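Cytoplasmic protein (Cryptococcus neoformans var. grubii serotype A, PDB 7LPO) probably hydrolyses the beta-glucosidic bond of steryl glucosides, as a sterylglucosidase of glycoside hydrolase family 5. Local coordinates at residues 312-317 with 323-328; 316-321 with 458-463. One frame throughout, in Å; residues are numbered along the deposited sequence.

Contact 1: residues 312-317 with 323-328; sequences DVQAWN and PYRGSR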
ATOM      1  N   ASP A 312     -21.478 -26.479   1.721  1.00 27.92           N
ATOM      2  CA  ASP A 312     -20.263 -27.243   1.470  1.00 35.49           C
ATOM      3  C   ASP A 312     -19.475 -26.504   0.395  1.00 30.52           C
ATOM      4  O   ASP A 312     -19.846 -26.536  -0.781  1.00 31.41           O
ATOM      5  CB  ASP A 312     -20.613 -28.661   1.027  1.00 47.90           C
ATOM      6  CG  ASP A 312     -19.417 -29.587   1.041  1.00 60.86           C
ATOM      7  OD1 ASP A 312     -18.498 -29.363   1.863  1.00 65.95           O
ATOM      8  OD2 ASP A 312     -19.399 -30.546   0.232  1.00 64.07           O
ATOM      9  N   VAL A 313     -18.395 -25.840   0.791  1.00 25.75           N
ATOM     10  CA  VAL A 313     -17.703 -24.904  -0.088  1.00 23.14           C
ATOM     11  C   VAL A 313     -16.367 -25.476  -0.529  1.00 20.90           C
ATOM     12  O   VAL A 313     -15.721 -26.239   0.194  1.00 19.75           O
ATOM     13  CB  VAL A 313     -17.500 -23.534   0.595  1.00 19.49           C
ATOM     14  CG1 VAL A 313     -18.810 -23.045   1.193  1.00 20.88           C
ATOM     15  CG2 VAL A 313     -16.428 -23.611   1.665  1.00 16.84           C
ATOM     16  N   GLN A 314     -15.958 -25.091  -1.734  1.00 25.75           N
ATOM     17  CA  GLN A 314     -14.642 -25.446  -2.248  1.00 26.55           C
ATOM     18  C   GLN A 314     -13.566 -24.764  -1.417  1.00 24.77           C
ATOM     19  O   GLN A 314     -13.700 -23.600  -1.033  1.00 25.09           O
ATOM     20  CB  GLN A 314     -14.508 -25.027  -3.718  1.00 31.21           C
ATOM     21  CG  GLN A 314     -15.707 -25.390  -4.601  1.00 38.96           C
ATOM     22  CD  GLN A 314     -15.765 -24.599  -5.920  1.00 43.92           C
ATOM     23  OE1 GLN A 314     -16.482 -23.588  -6.028  1.00 47.22           O
ATOM     24  NE2 GLN A 314     -15.019 -25.064  -6.928  1.00 41.48           N
ATOM     25  N   ALA A 315     -12.502 -25.496  -1.116  1.00 23.02           N
ATOM     26  CA  ALA A 315     -11.329 -24.922  -0.477  1.00 22.01           C
ATOM     27  C   ALA A 315     -10.170 -24.964  -1.461  1.00 22.31           C
ATOM     28  O   ALA A 315     -10.072 -25.874  -2.289  1.00 23.09           O
ATOM     29  CB  ALA A 315     -10.954 -25.660   0.805  1.00 20.53           C
ATOM     30  N   TRP A 316      -9.293 -23.969  -1.365  1.00 23.73           N
ATOM     31  CA  TRP A 316      -8.218 -23.787  -2.324  1.00 23.56           C
ATOM     32  C   TRP A 316      -6.864 -23.764  -1.636  1.00 22.19           C
ATOM     33  O   TRP A 316      -6.706 -23.146  -0.582  1.00 19.78           O
ATOM     34  CB  TRP A 316      -8.406 -22.490  -3.104  1.00 25.66           C
ATOM     35  CG  TRP A 316      -9.543 -22.571  -4.040  1.00 29.19           C
ATOM     36  CD1 TRP A 316     -10.866 -22.395  -3.753  1.00 29.56           C
ATOM     37  CD2 TRP A 316      -9.468 -22.868  -5.428  1.00 31.43           C
ATOM     38  NE1 TRP A 316     -11.621 -22.560  -4.887  1.00 30.94           N
ATOM     39  CE2 TRP A 316     -10.786 -22.853  -5.932  1.00 32.98           C
ATOM     40  CE3 TRP A 316      -8.411 -23.139  -6.296  1.00 33.00           C
ATOM     41  CZ2 TRP A 316     -11.075 -23.103  -7.273  1.00 36.78           C
ATOM     42  CZ3 TRP A 316      -8.693 -23.387  -7.615  1.00 36.39           C
ATOM     43  CH2 TRP A 316     -10.019 -23.372  -8.099  1.00 38.25           C
ATOM     44  N   ASN A 317      -5.887 -24.416  -2.265  1.00 24.28           N
ATOM     45  CA  ASN A 317      -4.493 -24.354  -1.860  1.00 23.95           C
ATOM     46  C   ASN A 317      -3.727 -23.513  -2.869  1.00 22.61           C
ATOM     47  O   ASN A 317      -4.085 -23.454  -4.046  1.00 22.72           O
ATOM     48  CB  ASN A 317      -3.880 -25.754  -1.780  1.00 28.15           C
ATOM     49  CG  ASN A 317      -4.611 -26.656  -0.802  1.00 32.26           C
ATOM     50  OD1 ASN A 317      -4.958 -26.239   0.302  1.00 32.14           O
ATOM     51  ND2 ASN A 317      -4.847 -27.902  -1.205  1.00 34.77           N
ATOM     52  N   PRO A 323      -3.417 -20.936  -7.325  1.00 32.42           N
ATOM     53  CA  PRO A 323      -4.420 -21.720  -6.594  1.00 30.72           C
ATOM     54  C   PRO A 323      -4.816 -22.988  -7.333  1.00 29.26           C
ATOM     55  O   PRO A 323      -4.966 -22.998  -8.555  1.00 29.95           O
ATOM     56  CB  PRO A 323      -5.609 -20.760  -6.470  1.00 33.59           C
ATOM     57  CG  PRO A 323      -5.041 -19.392  -6.646  1.00 34.67           C
ATOM     58  CD  PRO A 323      -3.806 -19.521  -7.490  1.00 33.46           C
ATOM     59  N   TYR A 324      -5.007 -24.057  -6.566  1.00 24.56           N
ATOM     60  CA  TYR A 324      -5.595 -25.289  -7.062  1.00 25.21           C
ATOM     61  C   TYR A 324      -6.492 -25.858  -5.970  1.00 28.16           C
ATOM     62  O   TYR A 324      -6.292 -25.596  -4.779  1.00 29.46           O
ATOM     63  CB  TYR A 324      -4.522 -26.299  -7.483  1.00 25.91           C
ATOM     64  CG  TYR A 324      -3.813 -26.931  -6.326  1.00 28.68           C
ATOM     65  CD1 TYR A 324      -2.713 -26.318  -5.743  1.00 30.02           C
ATOM     66  CD2 TYR A 324      -4.248 -28.139  -5.803  1.00 29.96           C
ATOM     67  CE1 TYR A 324      -2.067 -26.897  -4.669  1.00 30.11           C
ATOM     68  CE2 TYR A 324      -3.609 -28.719  -4.733  1.00 29.84           C
ATOM     69  CZ  TYR A 324      -2.524 -28.092  -4.168  1.00 29.92           C
ATOM     70  OH  TYR A 324      -1.874 -28.655  -3.098  1.00 30.54           O
ATOM     71  N   ARG A 325      -7.481 -26.641  -6.389  1.00 36.63           N
ATOM     72  CA  ARG A 325      -8.533 -27.080  -5.484  1.00 36.67           C
ATOM     73  C   ARG A 325      -8.027 -28.115  -4.486  1.00 34.67           C
ATOM     74  O   ARG A 325      -7.256 -29.013  -4.828  1.00 32.87           O
ATOM     75  CB  ARG A 325      -9.698 -27.676  -6.276  1.00 40.98           C
ATOM     76  CG  ARG A 325     -10.754 -26.681  -6.725  1.00 46.98           C
ATOM     77  CD  ARG A 325     -12.016 -27.406  -7.245  1.00 53.31           C
ATOM     78  NE  ARG A 325     -12.211 -28.697  -6.580  1.00 57.91           N
ATOM     79  CZ  ARG A 325     -12.761 -28.851  -5.375  1.00 61.74           C
ATOM     80  NH1 ARG A 325     -13.200 -27.795  -4.693  1.00 59.97           N
ATOM     81  NH2 ARG A 325     -12.882 -30.068  -4.848  1.00 63.99           N
ATOM     82  N   GLY A 326      -8.482 -27.988  -3.243  1.00 29.18           N
ATOM     83  CA  GLY A 326      -8.281 -29.010  -2.233  1.00 30.14           C
ATOM     84  C   GLY A 326      -9.583 -29.727  -1.933  1.00 29.04           C
ATOM     85  O   GLY A 326     -10.390 -29.946  -2.837  1.00 29.42           O
ATOM     86  N   SER A 327      -9.814 -30.096  -0.683  1.00 38.30           N
ATOM     87  CA  SER A 327     -11.076 -30.724  -0.334  1.00 43.10           C
ATOM     88  C   SER A 327     -12.162 -29.669  -0.144  1.00 42.96           C
ATOM     89  O   SER A 327     -11.886 -28.487   0.068  1.00 44.17           O
ATOM     90  CB  SER A 327     -10.929 -31.549   0.939  1.00 49.29           C
ATOM     91  OG  SER A 327     -10.542 -30.720   2.022  1.00 54.74           O
ATOM     92  N   ARG A 328     -13.412 -30.110  -0.238  1.00 40.44           N
ATOM     93  CA  ARG A 328     -14.535 -29.268   0.135  1.00 38.96           C
ATOM     94  C   ARG A 328     -14.702 -29.296   1.647  1.00 41.26           C
ATOM     95  O   ARG A 328     -14.391 -30.290   2.306  1.00 44.20           O
ATOM     96  CB  ARG A 328     -15.813 -29.734  -0.555  1.00 36.81           C
ATOM     97  CG  ARG A 328     -15.849 -29.424  -2.041  1.00 37.05           C
ATOM     98  CD  ARG A 328     -17.244 -29.632  -2.629  1.00 39.17           C
ATOM     99  NE  ARG A 328     -18.001 -28.388  -2.762  1.00 41.92           N
ATOM    100  CZ  ARG A 328     -18.558 -27.961  -3.891  1.00 42.69           C
ATOM    101  NH1 ARG A 328     -18.448 -28.675  -5.002  1.00 45.82           N
ATOM    102  NH2 ARG A 328     -19.228 -26.814  -3.912  1.00 40.27           N
TER
HETATM  103  O   HOH W   1     -19.600 -24.512  -6.045  1.00 44.56           O

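Contact 2: residues 316-321 with 458-463; sequences WNFGPM and TLMTKH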
ATOM      1  N   TRP A 316      -9.293 -23.969  -1.365  1.00 23.73           N
ATOM      2  CA  TRP A 316      -8.218 -23.787  -2.324  1.00 23.56           C
ATOM      3  C   TRP A 316      -6.864 -23.764  -1.636  1.00 22.19           C
ATOM      4  O   TRP A 316      -6.706 -23.146  -0.582  1.00 19.78           O
ATOM      5  CB  TRP A 316      -8.406 -22.490  -3.104  1.00 25.66           C
ATOM      6  CG  TRP A 316      -9.543 -22.571  -4.040  1.00 29.19           C
ATOM      7  CD1 TRP A 316     -10.866 -22.395  -3.753  1.00 29.56           C
ATOM      8  CD2 TRP A 316      -9.468 -22.868  -5.428  1.00 31.43           C
ATOM      9  NE1 TRP A 316     -11.621 -22.560  -4.887  1.00 30.94           N
ATOM     10  CE2 TRP A 316     -10.786 -22.853  -5.932  1.00 32.98           C
ATOM     11  CE3 TRP A 316      -8.411 -23.139  -6.296  1.00 33.00           C
ATOM     12  CZ2 TRP A 316     -11.075 -23.103  -7.273  1.00 36.78           C
ATOM     13  CZ3 TRP A 316      -8.693 -23.387  -7.615  1.00 36.39           C
ATOM     14  CH2 TRP A 316     -10.019 -23.372  -8.099  1.00 38.25           C
ATOM     15  N   ASN A 317      -5.887 -24.416  -2.265  1.00 24.28           N
ATOM     16  CA  ASN A 317      -4.493 -24.354  -1.860  1.00 23.95           C
ATOM     17  C   ASN A 317      -3.727 -23.513  -2.869  1.00 22.61           C
ATOM     18  O   ASN A 317      -4.085 -23.454  -4.046  1.00 22.72           O
ATOM     19  CB  ASN A 317      -3.880 -25.754  -1.780  1.00 28.15           C
ATOM     20  CG  ASN A 317      -4.611 -26.656  -0.802  1.00 32.26           C
ATOM     21  OD1 ASN A 317      -4.958 -26.239   0.302  1.00 32.14           O
ATOM     22  ND2 ASN A 317      -4.847 -27.902  -1.205  1.00 34.77           N
ATOM     23  N   PHE A 318      -2.660 -22.876  -2.411  1.00 20.87           N
ATOM     24  CA  PHE A 318      -1.785 -22.112  -3.291  1.00 23.91           C
ATOM     25  C   PHE A 318      -0.601 -22.993  -3.689  1.00 23.38           C
ATOM     26  O   PHE A 318       0.268 -23.290  -2.861  1.00 22.57           O
ATOM     27  CB  PHE A 318      -1.314 -20.823  -2.624  1.00 29.42           C
ATOM     28  CG  PHE A 318      -0.808 -19.804  -3.606  1.00 34.43           C
ATOM     29  CD1 PHE A 318       0.484 -19.878  -4.096  1.00 35.84           C
ATOM     30  CD2 PHE A 318      -1.633 -18.787  -4.061  1.00 35.83           C
ATOM     31  CE1 PHE A 318       0.948 -18.947  -5.020  1.00 36.28           C
ATOM     32  CE2 PHE A 318      -1.172 -17.855  -4.978  1.00 35.15           C
ATOM     33  CZ  PHE A 318       0.116 -17.939  -5.461  1.00 34.46           C
ATOM     34  N   GLY A 319      -0.578 -23.415  -4.951  1.00 22.39           N
ATOM     35  CA  GLY A 319       0.491 -24.233  -5.473  1.00 22.51           C
ATOM     36  C   GLY A 319       1.534 -23.405  -6.193  1.00 21.59           C
ATOM     37  O   GLY A 319       1.465 -22.171  -6.225  1.00 20.38           O
ATOM     38  N   PRO A 320       2.521 -24.068  -6.799  1.00 19.38           N
ATOM     39  CA  PRO A 320       3.589 -23.308  -7.479  1.00 21.72           C
ATOM     40  C   PRO A 320       3.104 -22.486  -8.661  1.00 22.92           C
ATOM     41  O   PRO A 320       3.728 -21.470  -8.991  1.00 23.14           O
ATOM     42  CB  PRO A 320       4.576 -24.395  -7.929  1.00 22.68           C
ATOM     43  CG  PRO A 320       3.742 -25.667  -7.999  1.00 23.43           C
ATOM     44  CD  PRO A 320       2.731 -25.525  -6.867  1.00 20.35           C
ATOM     45  N   MET A 321       2.024 -22.902  -9.319  1.00 29.34           N
ATOM     46  CA  MET A 321       1.452 -22.156 -10.432  1.00 34.75           C
ATOM     47  C   MET A 321       0.177 -21.414 -10.042  1.00 35.08           C
ATOM     48  O   MET A 321      -0.593 -21.012 -10.918  1.00 36.67           O
ATOM     49  CB  MET A 321       1.163 -23.096 -11.600  1.00 40.39           C
ATOM     50  CG  MET A 321       2.392 -23.749 -12.204  1.00 45.99           C
ATOM     51  SD  MET A 321       3.532 -22.547 -12.900  1.00 51.56           S
ATOM     52  CE  MET A 321       4.409 -23.577 -14.075  1.00 49.74           C
ATOM     53  N   THR A 458       6.420 -14.834  -4.271  1.00 14.50           N
ATOM     54  CA  THR A 458       7.223 -14.781  -3.056  1.00 14.49           C
ATOM     55  C   THR A 458       6.370 -14.412  -1.849  1.00 14.49           C
ATOM     56  O   THR A 458       6.475 -15.035  -0.784  1.00 14.52           O
ATOM     57  CB  THR A 458       8.365 -13.781  -3.242  1.00 14.44           C
ATOM     58  OG1 THR A 458       9.148 -14.166  -4.387  1.00 14.45           O
ATOM     59  CG2 THR A 458       9.244 -13.736  -2.017  1.00 14.44           C
ATOM     60  N   LEU A 459       5.500 -13.415  -2.010  1.00 14.47           N
ATOM     61  CA  LEU A 459       4.647 -12.979  -0.912  1.00 14.50           C
ATOM     62  C   LEU A 459       3.760 -14.113  -0.412  1.00 15.91           C
ATOM     63  O   LEU A 459       3.672 -14.357   0.795  1.00 17.35           O
ATOM     64  CB  LEU A 459       3.801 -11.799  -1.374  1.00 15.97           C
ATOM     65  CG  LEU A 459       3.031 -10.994  -0.335  1.00 20.41           C
ATOM     66  CD1 LEU A 459       3.975 -10.332   0.624  1.00 20.99           C
ATOM     67  CD2 LEU A 459       2.157  -9.967  -1.042  1.00 22.71           C
ATOM     68  N   MET A 460       3.103 -14.830  -1.326  1.00 18.37           N
ATOM     69  CA  MET A 460       2.120 -15.820  -0.893  1.00 20.05           C
ATOM     70  C   MET A 460       2.767 -17.094  -0.364  1.00 19.22           C
ATOM     71  O   MET A 460       2.245 -17.712   0.571  1.00 20.49           O
ATOM     72  CB  MET A 460       1.172 -16.164  -2.040  1.00 24.95           C
ATOM     73  CG  MET A 460       0.525 -14.955  -2.691  1.00 30.60           C
ATOM     74  SD  MET A 460      -0.531 -13.987  -1.564  1.00 37.83           S
ATOM     75  CE  MET A 460      -1.751 -15.197  -1.138  1.00 34.18           C
ATOM     76  N   THR A 461       3.876 -17.527  -0.957  1.00 18.13           N
ATOM     77  CA  THR A 461       4.515 -18.771  -0.543  1.00 18.04           C
ATOM     78  C   THR A 461       5.536 -18.560   0.559  1.00 20.29           C
ATOM     79  O   THR A 461       6.027 -19.553   1.122  1.00 19.58           O
ATOM     80  CB  THR A 461       5.199 -19.444  -1.734  1.00 18.77           C
ATOM     81  OG1 THR A 461       6.272 -18.614  -2.196  1.00 19.39           O
ATOM     82  CG2 THR A 461       4.206 -19.665  -2.867  1.00 19.16           C
ATOM     83  N   LYS A 462       5.860 -17.302   0.890  1.00 19.69           N
ATOM     84  CA  LYS A 462       6.904 -16.965   1.860  1.00 20.92           C
ATOM     85  C   LYS A 462       8.172 -17.821   1.619  1.00 21.28           C
ATOM     86  O   LYS A 462       8.751 -18.387   2.528  1.00 22.30           O
ATOM     87  CB  LYS A 462       6.373 -17.120   3.294  1.00 21.53           C
ATOM     88  CG  LYS A 462       5.138 -16.236   3.507  1.00 20.00           C
ATOM     89  CD  LYS A 462       4.629 -16.272   4.921  1.00 21.51           C
ATOM     90  CE  LYS A 462       3.700 -15.083   5.176  1.00 26.00           C
ATOM     91  NZ  LYS A 462       3.079 -15.169   6.513  1.00 29.98           N
ATOM     92  N   HIS A 463       8.564 -17.857   0.348  0.63 23.14           N
ATOM     93  CA  HIS A 463       9.736 -18.600  -0.097  0.63 19.64           C
ATOM     94  C   HIS A 463      10.289 -17.874  -1.316  0.63 22.14           C
ATOM     95  O   HIS A 463       9.528 -17.422  -2.176  0.63 19.51           O
ATOM     96  CB  HIS A 463       9.370 -20.051  -0.440  0.63 23.48           C
ATOM     97  CG  HIS A 463      10.552 -20.937  -0.671  0.63 22.03           C
ATOM     98  ND1 HIS A 463      11.055 -21.776   0.300  0.63 23.20           N
ATOM     99  CD2 HIS A 463      11.324 -21.126  -1.768  0.63 23.47           C
ATOM    100  CE1 HIS A 463      12.095 -22.432  -0.185  0.63 22.67           C
ATOM    101  NE2 HIS A 463      12.278 -22.058  -1.439  0.63 22.49           N
TER

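Contact 1: residues 312-317 with 323-328
Asp-312 meets Arg-328 at the far end of a twisted beta hairpin, whose strands 311-319 and 322-331 run antiparallel at the protein surface. The backbone oxygen of Asp-312 takes two bonds from the guanidinium of Arg-328, 3.3 Å from its NE and 3.2 Å from its NH2; both nitrogens come from one face of the carbonyl plane, and neither bond is straight. The Asp-312 carboxylate adds a long ion pair with Arg-328 without receiving an N-H from it. At Val-313 the carbonyl oxygen takes a CA-H...O contact from Arg-328. Gln-314 runs alongside Arg-328, its CG over the middle of one guanidinium face, and a water joins OE1 of Gln-314 to NH2 of Arg-328. CB of Gln-314 lies at the edge of the Arg-325 guanidinium, 3.2 Å from NH1. Ala-315 shows the ladder tightening: its N makes a weak bond to Ser-327 O, whereas its O receives a nearly straight one of 2.8 Å from Gly-326 N. The Trp-316 side chain, with CG beside its own backbone N (chi1 -70°), brings its indole up against Arg-325, whose CG sits over the six-membered ring, 3.7 Å from the centroid, in a CH-pi contact. Lys-292 adds a cation-pi contact to the Trp-316 ring. Asn-317 and Tyr-324 form a hydrogen-bonded pair, with 2.8 Å in each direction between the N of one and the O of the other. On the same face of the sheet as the tyrosine ring, Asn-317 CB lies over that ring, 4.0 Å from its centroid.

Contact 2: residues 316-321 with 458-463
Phe-318 reaches from the end of a hairpin strand to the last turn of helix 456-461, a strand-to-helix packing contact made by three side chains and no hydrogen bond. From CB, which points toward the helix, the side chain leaves with CG anti to the backbone N (chi1 -161°), and this carries the ring out to the helix surface. CD1 is the first atom to touch, 3.9 Å from CG2 of Thr-461. CE1 of Phe-318 touches both helix residues, 4.0 Å from that same Thr-461 methyl and 4.1 Å from CB of Met-460. On the far side of the ring CE2 meets CB and CG of Met-460, and CZ at the tip touches the same two carbons. CB of Met-460 lies over the centre of the ring, almost on its normal, in a CH-pi contact, and the two side chains cross at about a right angle. Met-460 also touches Met-197 of a nearby loop. Thr-461 divides its roles: OG1 bonds back to Leu-457 O one turn earlier, while the CG2 methyl rests against CD1 and CE1 of the phenylalanine ring.

Followed from the N terminus, the chain reaches the contacts at strand 311-319, which supplies one side of both. Contact 1 closes the short loop of a hairpin, with only five residues between its segments. Contact 2 spans 136 residues, from 316-321 to 458-463, and its long loop contains all of 323-328. The loops overlap over 316-328, and the segments share Trp-316 and Asn-317; neither loop encloses the other, since 312-315 precede the larger one. Around the turn they meet directly, Pro-323 CD packing 4.0 Å from Phe-318 CE2. Contact 1 thus joins the hairpin strands to each other, and contact 2 lays the turn end of that hairpin against helix 456-461.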